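Local coordinates for protein phosphatidylserine synthase (Haemophilus influenzae, PDB 3HSI) that belongs to the phospholipase D superfamily of alpha/beta enzymes and bears the name phosphatidylserine synthase, at residues 292-303 with 342-351. Sequence-based numbering, arbitrary orientation.
Sequences ATLLENGKRVEI and FETQIESGQL
The amide nitrogen of Gln350 spends both its hydrogens on backbone carbonyls across the contact: NE2 lies 2.8 Å from Leu295 O and equally 2.8 Å from Lys299 O. The bond to Leu295 O uses a lone pair in the carbonyl plane, whereas the straighter one to Lys299 O (169° at the hydrogen) lies almost in the Gln350 amide plane. An extended chain, with CG anti to the backbone N (chi1 -167°), carries the amide across to the turn where helix 285-296 ends in a Schellman motif. Gly298 suits the positive phi there, and glutamine suits its place because its amide has two N-H groups, one for each carbonyl, and a chain long enough to reach them; the two bonds fix the amide's rotation. Bent at chi2 (-70°), the Arg300 chain brings NH1 within 3.2 Å of Gln350 CG, the two side chains crossing at about a right angle.

Val301 N then donates to Gln350 O (3.1 Å), opening the parallel pairing of strands 300-306 and 351-356 in the alpha/beta PLD-like domain. A second Schellman motif, at Gly349, ends helix 343-348 just before strand 351-356. Apolar side chains pack where the helix ends meet the strands: Leu295 CD1 sits over one face of the Phe342 ring, 3.7 Å from its centroid, a CH-pi contact, while small Ala292 fits at the ring edge. The other Leu295 branch, CD2, packs on Leu351 CB (3.9 Å), and Leu351 CD1 touches Val301 CG1. Phe338 of helix 327-341 meets Phe342 edge-to-face and also touches Leu351 and Ile303.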
ATOM      1  N   ALA C 292      -8.486 -15.227 -18.716  1.00 20.69           N
ATOM      2  CA  ALA C 292      -7.686 -16.080 -19.607  1.00 21.30           C
ATOM      3  C   ALA C 292      -8.187 -17.524 -19.565  1.00 22.21           C
ATOM      4  O   ALA C 292      -8.231 -18.213 -20.605  1.00 23.22           O
ATOM      5  CB  ALA C 292      -6.205 -16.014 -19.242  1.00 20.79           C
ATOM      6  N   THR C 293      -8.600 -17.978 -18.388  1.00 21.62           N
ATOM      7  CA  THR C 293      -9.117 -19.358 -18.257  1.00 22.27           C
ATOM      8  C   THR C 293     -10.433 -19.526 -18.993  1.00 21.75           C
ATOM      9  O   THR C 293     -10.621 -20.526 -19.691  1.00 21.72           O
ATOM     10  CB  THR C 293      -9.338 -19.747 -16.770  1.00 22.23           C
ATOM     11  OG1 THR C 293      -8.111 -19.596 -16.066  1.00 23.81           O
ATOM     12  CG2 THR C 293      -9.827 -21.196 -16.651  1.00 21.42           C
ATOM     13  N   LEU C 294     -11.330 -18.549 -18.803  1.00 21.24           N
ATOM     14  CA  LEU C 294     -12.613 -18.521 -19.479  1.00 21.51           C
ATOM     15  C   LEU C 294     -12.413 -18.582 -20.977  1.00 22.58           C
ATOM     16  O   LEU C 294     -13.046 -19.378 -21.638  1.00 22.64           O
ATOM     17  CB  LEU C 294     -13.426 -17.287 -19.107  1.00 19.96           C
ATOM     18  CG  LEU C 294     -13.855 -17.235 -17.634  1.00 21.67           C
ATOM     19  CD1 LEU C 294     -14.570 -15.955 -17.350  1.00 18.09           C
ATOM     20  CD2 LEU C 294     -14.725 -18.521 -17.225  1.00 19.24           C
ATOM     21  N   LEU C 295     -11.509 -17.757 -21.494  1.00 23.85           N
ATOM     22  CA  LEU C 295     -11.254 -17.725 -22.916  1.00 24.87           C
ATOM     23  C   LEU C 295     -10.645 -19.034 -23.392  1.00 25.51           C
ATOM     24  O   LEU C 295     -11.041 -19.543 -24.442  1.00 26.61           O
ATOM     25  CB  LEU C 295     -10.407 -16.516 -23.307  1.00 24.14           C
ATOM     26  CG  LEU C 295     -11.133 -15.175 -23.184  1.00 25.87           C
ATOM     27  CD1 LEU C 295     -10.136 -14.045 -23.390  1.00 26.31           C
ATOM     28  CD2 LEU C 295     -12.330 -15.014 -24.132  1.00 22.03           C
ATOM     29  N   GLU C 296      -9.731 -19.611 -22.612  1.00 26.01           N
ATOM     30  CA  GLU C 296      -9.148 -20.929 -22.963  1.00 25.95           C
ATOM     31  C   GLU C 296     -10.165 -22.086 -22.928  1.00 26.55           C
ATOM     32  O   GLU C 296      -9.967 -23.129 -23.566  1.00 27.21           O
ATOM     33  CB  GLU C 296      -7.947 -21.248 -22.062  1.00 25.80           C
ATOM     34  N   ASN C 297     -11.239 -21.917 -22.175  1.00 26.32           N
ATOM     35  CA  ASN C 297     -12.226 -22.972 -21.993  1.00 26.63           C
ATOM     36  C   ASN C 297     -13.502 -22.716 -22.762  1.00 26.12           C
ATOM     37  O   ASN C 297     -14.531 -23.284 -22.444  1.00 26.18           O
ATOM     38  CB  ASN C 297     -12.563 -23.162 -20.494  1.00 26.96           C
ATOM     39  CG  ASN C 297     -11.416 -23.792 -19.717  1.00 29.54           C
ATOM     40  OD1 ASN C 297     -10.698 -24.634 -20.228  1.00 29.88           O
ATOM     41  ND2 ASN C 297     -11.245 -23.378 -18.474  1.00 34.01           N
ATOM     42  N   GLY C 298     -13.451 -21.830 -23.745  1.00 26.41           N
ATOM     43  CA  GLY C 298     -14.587 -21.636 -24.644  1.00 25.22           C
ATOM     44  C   GLY C 298     -15.728 -20.742 -24.178  1.00 25.11           C
ATOM     45  O   GLY C 298     -16.733 -20.609 -24.887  1.00 24.52           O
ATOM     46  N   LYS C 299     -15.595 -20.095 -23.026  1.00 23.91           N
ATOM     47  CA  LYS C 299     -16.685 -19.212 -22.597  1.00 24.37           C
ATOM     48  C   LYS C 299     -16.561 -17.901 -23.359  1.00 24.13           C
ATOM     49  O   LYS C 299     -15.478 -17.556 -23.828  1.00 24.24           O
ATOM     50  CB  LYS C 299     -16.684 -18.959 -21.084  1.00 24.21           C
ATOM     51  CG  LYS C 299     -16.195 -20.108 -20.195  1.00 26.38           C
ATOM     52  CD  LYS C 299     -16.935 -21.388 -20.455  1.00 29.52           C
ATOM     53  CE  LYS C 299     -16.819 -22.359 -19.306  1.00 29.86           C
ATOM     54  NZ  LYS C 299     -17.931 -23.308 -19.540  1.00 30.95           N
ATOM     55  N   ARG C 300     -17.664 -17.182 -23.499  1.00 23.21           N
ATOM     56  CA  ARG C 300     -17.618 -15.873 -24.127  1.00 23.19           C
ATOM     57  C   ARG C 300     -17.391 -14.785 -23.080  1.00 21.88           C
ATOM     58  O   ARG C 300     -17.839 -14.916 -21.930  1.00 21.37           O
ATOM     59  CB  ARG C 300     -18.934 -15.584 -24.850  1.00 23.38           C
ATOM     60  CG  ARG C 300     -19.373 -16.698 -25.772  1.00 29.50           C
ATOM     61  CD  ARG C 300     -18.492 -16.802 -26.968  1.00 34.22           C
ATOM     62  NE  ARG C 300     -18.957 -17.801 -27.917  1.00 40.28           N
ATOM     63  CZ  ARG C 300     -18.300 -18.916 -28.222  1.00 44.35           C
ATOM     64  NH1 ARG C 300     -17.130 -19.199 -27.651  1.00 46.19           N
ATOM     65  NH2 ARG C 300     -18.803 -19.753 -29.119  1.00 45.45           N
ATOM     66  N   VAL C 301     -16.733 -13.707 -23.507  1.00 20.56           N
ATOM     67  CA  VAL C 301     -16.416 -12.589 -22.640  1.00 20.54           C
ATOM     68  C   VAL C 301     -16.617 -11.307 -23.423  1.00 20.92           C
ATOM     69  O   VAL C 301     -16.128 -11.164 -24.552  1.00 20.40           O
ATOM     70  CB  VAL C 301     -14.923 -12.616 -22.126  1.00 21.31           C
ATOM     71  CG1 VAL C 301     -14.631 -11.358 -21.244  1.00 19.04           C
ATOM     72  CG2 VAL C 301     -14.611 -13.929 -21.390  1.00 17.48           C
ATOM     73  N   GLU C 302     -17.339 -10.383 -22.808  1.00 20.43           N
ATOM     74  CA  GLU C 302     -17.541  -9.080 -23.380  1.00 20.50           C
ATOM     75  C   GLU C 302     -17.003  -8.033 -22.390  1.00 19.69           C
ATOM     76  O   GLU C 302     -17.371  -8.022 -21.240  1.00 19.57           O
ATOM     77  CB  GLU C 302     -19.043  -8.871 -23.654  1.00 20.33           C
ATOM     78  CG  GLU C 302     -19.355  -7.500 -24.208  1.00 25.02           C
ATOM     79  CD  GLU C 302     -20.844  -7.253 -24.416  1.00 34.94           C
ATOM     80  OE1 GLU C 302     -21.668  -8.178 -24.163  1.00 38.08           O
ATOM     81  OE2 GLU C 302     -21.195  -6.128 -24.862  1.00 38.79           O
ATOM     82  N   ILE C 303     -16.140  -7.139 -22.847  1.00 19.55           N
ATOM     83  CA  ILE C 303     -15.604  -6.112 -21.966  1.00 20.45           C
ATOM     84  C   ILE C 303     -15.915  -4.765 -22.566  1.00 20.45           C
ATOM     85  O   ILE C 303     -15.677  -4.538 -23.762  1.00 20.53           O
ATOM     86  CB  ILE C 303     -14.077  -6.284 -21.769  1.00 21.14           C
ATOM     87  CG1 ILE C 303     -13.782  -7.696 -21.224  1.00 20.33           C
ATOM     88  CG2 ILE C 303     -13.546  -5.160 -20.844  1.00 21.17           C
ATOM     89  CD1 ILE C 303     -12.264  -8.099 -21.180  1.00 22.47           C
ATOM     90  N   PHE C 342      -5.141 -11.929 -27.026  1.00 24.06           N
ATOM     91  CA  PHE C 342      -6.376 -12.655 -27.353  1.00 23.73           C
ATOM     92  C   PHE C 342      -6.914 -12.363 -28.757  1.00 23.69           C
ATOM     93  O   PHE C 342      -8.129 -12.277 -28.992  1.00 22.46           O
ATOM     94  CB  PHE C 342      -7.429 -12.466 -26.241  1.00 23.65           C
ATOM     95  CG  PHE C 342      -6.984 -13.018 -24.914  1.00 23.66           C
ATOM     96  CD1 PHE C 342      -6.900 -14.384 -24.717  1.00 23.70           C
ATOM     97  CD2 PHE C 342      -6.574 -12.173 -23.893  1.00 24.66           C
ATOM     98  CE1 PHE C 342      -6.470 -14.905 -23.502  1.00 22.93           C
ATOM     99  CE2 PHE C 342      -6.126 -12.681 -22.669  1.00 24.08           C
ATOM    100  CZ  PHE C 342      -6.079 -14.038 -22.470  1.00 23.55           C
ATOM    101  N   GLU C 343      -5.975 -12.237 -29.687  1.00 23.71           N
ATOM    102  CA  GLU C 343      -6.252 -11.968 -31.085  1.00 24.86           C
ATOM    103  C   GLU C 343      -7.170 -13.009 -31.776  1.00 24.84           C
ATOM    104  O   GLU C 343      -8.102 -12.636 -32.528  1.00 25.09           O
ATOM    105  CB  GLU C 343      -4.917 -11.888 -31.812  1.00 25.66           C
ATOM    106  CG  GLU C 343      -4.979 -11.290 -33.181  1.00 27.98           C
ATOM    107  CD  GLU C 343      -3.638 -11.385 -33.902  1.00 34.71           C
ATOM    108  OE1 GLU C 343      -2.685 -12.027 -33.369  1.00 35.79           O
ATOM    109  OE2 GLU C 343      -3.553 -10.823 -35.022  1.00 37.99           O
ATOM    110  N   THR C 344      -6.902 -14.292 -31.508  1.00 24.44           N
ATOM    111  CA  THR C 344      -7.689 -15.421 -32.020  1.00 24.58           C
ATOM    112  C   THR C 344      -9.134 -15.326 -31.526  1.00 24.34           C
ATOM    113  O   THR C 344     -10.080 -15.540 -32.285  1.00 24.41           O
ATOM    114  CB  THR C 344      -7.046 -16.795 -31.625  1.00 24.73           C
ATOM    115  OG1 THR C 344      -5.718 -16.890 -32.198  1.00 27.12           O
ATOM    116  CG2 THR C 344      -7.860 -17.957 -32.174  1.00 25.25           C
ATOM    117  N   GLN C 345      -9.288 -14.981 -30.252  1.00 23.67           N
ATOM    118  CA  GLN C 345     -10.595 -14.854 -29.628  1.00 23.81           C
ATOM    119  C   GLN C 345     -11.377 -13.610 -30.090  1.00 22.80           C
ATOM    120  O   GLN C 345     -12.605 -13.660 -30.250  1.00 22.76           O
ATOM    121  CB  GLN C 345     -10.417 -14.857 -28.114  1.00 23.61           C
ATOM    122  CG  GLN C 345     -10.047 -16.217 -27.578  1.00 25.86           C
ATOM    123  CD  GLN C 345      -8.563 -16.474 -27.475  1.00 27.50           C
ATOM    124  OE1 GLN C 345      -7.717 -15.744 -28.004  1.00 29.83           O
ATOM    125  NE2 GLN C 345      -8.235 -17.529 -26.775  1.00 32.70           N
ATOM    126  N   ILE C 346     -10.675 -12.500 -30.275  1.00 22.25           N
ATOM    127  CA  ILE C 346     -11.263 -11.323 -30.925  1.00 23.06           C
ATOM    128  C   ILE C 346     -11.775 -11.725 -32.323  1.00 23.18           C
ATOM    129  O   ILE C 346     -12.918 -11.413 -32.685  1.00 23.22           O
ATOM    130  CB  ILE C 346     -10.228 -10.140 -31.107  1.00 22.97           C
ATOM    131  CG1 ILE C 346      -9.620  -9.662 -29.759  1.00 23.29           C
ATOM    132  CG2 ILE C 346     -10.818  -8.990 -31.907  1.00 22.44           C
ATOM    133  CD1 ILE C 346     -10.465  -8.906 -28.914  1.00 22.62           C
ATOM    134  N   GLU C 347     -10.926 -12.417 -33.082  1.00 22.72           N
ATOM    135  CA  GLU C 347     -11.238 -12.811 -34.460  1.00 23.44           C
ATOM    136  C   GLU C 347     -12.432 -13.751 -34.541  1.00 23.62           C
ATOM    137  O   GLU C 347     -13.227 -13.664 -35.462  1.00 23.82           O
ATOM    138  CB  GLU C 347     -10.031 -13.456 -35.148  1.00 22.54           C
ATOM    139  N   SER C 348     -12.555 -14.661 -33.590  1.00 23.53           N
ATOM    140  CA  SER C 348     -13.646 -15.603 -33.664  1.00 23.45           C
ATOM    141  C   SER C 348     -14.917 -15.017 -33.009  1.00 23.15           C
ATOM    142  O   SER C 348     -15.978 -15.616 -33.083  1.00 23.43           O
ATOM    143  CB  SER C 348     -13.240 -16.897 -32.981  1.00 23.47           C
ATOM    144  OG  SER C 348     -13.186 -16.670 -31.577  1.00 23.11           O
ATOM    145  N   GLY C 349     -14.795 -13.861 -32.352  1.00 23.06           N
ATOM    146  CA  GLY C 349     -15.940 -13.245 -31.663  1.00 22.04           C
ATOM    147  C   GLY C 349     -16.179 -13.856 -30.291  1.00 22.06           C
ATOM    148  O   GLY C 349     -17.182 -13.555 -29.614  1.00 22.38           O
ATOM    149  N   GLN C 350     -15.259 -14.712 -29.858  1.00 21.65           N
ATOM    150  CA  GLN C 350     -15.355 -15.281 -28.526  1.00 21.66           C
ATOM    151  C   GLN C 350     -15.161 -14.188 -27.467  1.00 20.94           C
ATOM    152  O   GLN C 350     -15.795 -14.215 -26.414  1.00 20.36           O
ATOM    153  CB  GLN C 350     -14.342 -16.422 -28.336  1.00 21.47           C
ATOM    154  CG  GLN C 350     -14.627 -17.253 -27.071  1.00 23.32           C
ATOM    155  CD  GLN C 350     -13.487 -18.181 -26.708  1.00 25.83           C
ATOM    156  OE1 GLN C 350     -12.622 -18.479 -27.542  1.00 26.42           O
ATOM    157  NE2 GLN C 350     -13.458 -18.618 -25.450  1.00 25.56           N
ATOM    158  N   LEU C 351     -14.243 -13.263 -27.743  1.00 21.27           N
ATOM    159  CA  LEU C 351     -14.038 -12.085 -26.904  1.00 21.22           C
ATOM    160  C   LEU C 351     -14.517 -10.878 -27.669  1.00 21.33           C
ATOM    161  O   LEU C 351     -14.128 -10.661 -28.817  1.00 22.18           O
ATOM    162  CB  LEU C 351     -12.556 -11.918 -26.543  1.00 20.73           C
ATOM    163  CG  LEU C 351     -12.045 -10.618 -25.899  1.00 18.26           C
ATOM    164  CD1 LEU C 351     -12.659 -10.376 -24.510  1.00 17.61           C
ATOM    165  CD2 LEU C 351     -10.527 -10.680 -25.722  1.00 17.28           C
TER